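Local coordinates for predicted protein (Acinetobacter sp. RUH2624, PDB 4MEA), which hydrolyses epoxides as a secreted Cif-type virulence factor built on the alpha/beta hydrolase fold, at residues D105-E109 against D248-N253. Residues are numbered along the deposited sequence; the frame is centred on the assembly and turned at random.
Sequences DYSAE and DSIRQN
Gln252 reaches from helix 246-258 to the start of helix 108-123 and uses both ends of its amide there. OE1 accepts the backbone N-H of Glu109 at 2.8 Å, the donor standing well above the carbonyl plane, while NE2 donates to Ser107 OG at 3.0 Å, with that oxygen almost in the amide plane; together these two bonds fix the rotation of the amide. One turn back along the same helix, Ser249 OG takes the N-H of Ala108 at 2.8 Å. Two backbone N-H groups of the first helical turn are thus satisfied by side chains of another helix. Glu109 CG lies against Gln252 CD at 3.1 Å, unusually close for two carbons, so the exact fit there is doubtful. The Glu109 chain bends at chi2 (-75°), and its carboxylate plane stands 69° from the amide plane of Gln252. Glu109 OE2 then meets Gln252 O through a water.

Ser107 sits at the N-cap position; with chi1 of 70° its OG is tucked beside both the backbone N and the carbonyl carbon, facing Gln252. That hydroxyl donates to Asp105 OD1 at 2.8 Å, on the syn side of the carboxylate, and the same oxygen receives Ser107 N from above its plane, closing an Asx turn. A water donating to both Asp105 OD1 and Asp248 OD2 spans the two acids and probably eases their mutual repulsion. A second water links Ser249 OG to Tyr106 O.

Beyond this shell, Pro142 of helix 136-146 touches Ala108 and Glu109, and Asn253 ND2 bonds Pro162 O. The arrangement is an Asx turn leading into a helix N-terminus bound by side chains of a second helix, here joining two helices of an alpha/beta hydrolase fold.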
# COMPACT_ATOMS: atom_id res chain seq x y z
N ASP A 105 -4.89 8.07 -20.15
CA ASP A 105 -3.93 9.12 -19.82
C ASP A 105 -4.52 10.11 -18.81
O ASP A 105 -5.10 11.14 -19.18
CB ASP A 105 -3.40 9.85 -21.07
CG ASP A 105 -2.44 10.95 -20.72
OD1 ASP A 105 -1.94 10.96 -19.58
OD2 ASP A 105 -2.18 11.82 -21.57
N TYR A 106 -4.40 9.76 -17.53
CA TYR A 106 -4.86 10.61 -16.44
C TYR A 106 -3.69 11.39 -15.84
O TYR A 106 -3.67 11.68 -14.64
CB TYR A 106 -5.55 9.78 -15.35
CG TYR A 106 -6.90 9.23 -15.77
CD1 TYR A 106 -8.03 10.02 -15.66
CD2 TYR A 106 -7.04 7.94 -16.27
CE1 TYR A 106 -9.27 9.54 -16.04
CE2 TYR A 106 -8.29 7.45 -16.65
CZ TYR A 106 -9.40 8.27 -16.53
OH TYR A 106 -10.66 7.83 -16.90
N SER A 107 -2.71 11.71 -16.68
CA SER A 107 -1.62 12.58 -16.23
C SER A 107 -2.09 14.02 -16.08
O SER A 107 -3.04 14.46 -16.73
CB SER A 107 -0.42 12.51 -17.19
OG SER A 107 -0.71 13.14 -18.44
N ALA A 108 -1.40 14.76 -15.21
CA ALA A 108 -1.68 16.18 -14.96
C ALA A 108 -1.87 16.99 -16.25
O ALA A 108 -2.83 17.76 -16.38
CB ALA A 108 -0.56 16.78 -14.13
N GLU A 109 -0.95 16.86 -17.19
CA GLU A 109 -1.06 17.62 -18.44
C GLU A 109 -2.36 17.34 -19.18
O GLU A 109 -3.04 18.26 -19.63
CB GLU A 109 0.13 17.33 -19.37
CG GLU A 109 1.46 17.90 -18.89
CD GLU A 109 1.56 19.40 -19.08
OE1 GLU A 109 0.58 20.03 -19.52
OE2 GLU A 109 2.65 19.95 -18.79
N ASP A 248 4.00 9.99 -14.65
CA ASP A 248 3.89 10.97 -15.73
C ASP A 248 3.65 12.38 -15.21
O ASP A 248 4.30 13.33 -15.66
CB ASP A 248 2.75 10.60 -16.68
CG ASP A 248 3.12 9.49 -17.63
OD1 ASP A 248 4.32 9.18 -17.74
OD2 ASP A 248 2.21 8.95 -18.29
N SER A 249 2.70 12.52 -14.29
CA SER A 249 2.36 13.81 -13.72
C SER A 249 3.57 14.40 -13.02
O SER A 249 3.79 15.61 -13.04
CB SER A 249 1.19 13.68 -12.73
OG SER A 249 0.02 13.18 -13.38
N ILE A 250 4.36 13.54 -12.38
CA ILE A 250 5.54 13.98 -11.66
C ILE A 250 6.55 14.58 -12.62
O ILE A 250 7.07 15.67 -12.40
CB ILE A 250 6.19 12.81 -10.88
CG1 ILE A 250 5.32 12.45 -9.67
CG2 ILE A 250 7.62 13.18 -10.46
CD1 ILE A 250 5.62 11.09 -9.07
N ARG A 251 6.82 13.85 -13.70
CA ARG A 251 7.74 14.33 -14.72
C ARG A 251 7.24 15.64 -15.30
O ARG A 251 8.01 16.58 -15.52
CB ARG A 251 7.88 13.28 -15.84
CG ARG A 251 8.47 13.84 -17.13
CD ARG A 251 9.40 12.84 -17.79
NE ARG A 251 9.78 13.22 -19.15
CZ ARG A 251 10.60 14.22 -19.45
NH1 ARG A 251 11.13 14.98 -18.49
NH2 ARG A 251 10.89 14.48 -20.72
N GLN A 252 5.93 15.72 -15.52
CA GLN A 252 5.35 16.91 -16.11
C GLN A 252 5.50 18.12 -15.20
O GLN A 252 5.86 19.20 -15.66
CB GLN A 252 3.89 16.67 -16.46
CG GLN A 252 3.71 15.66 -17.59
CD GLN A 252 2.30 15.15 -17.69
OE1 GLN A 252 1.44 15.50 -16.87
NE2 GLN A 252 2.03 14.33 -18.70
N ASN A 253 5.21 17.94 -13.91
CA ASN A 253 5.31 19.06 -12.98
C ASN A 253 6.75 19.47 -12.73
O ASN A 253 7.06 20.65 -12.59
CB ASN A 253 4.58 18.76 -11.66
CG ASN A 253 3.06 18.73 -11.83
OD1 ASN A 253 2.53 19.28 -12.80
ND2 ASN A 253 2.37 18.08 -10.90
O HOH W 1 -0.49 8.87 -18.23
O HOH W 2 -1.67 11.42 -12.58
O HOH W 3 5.31 19.56 -18.34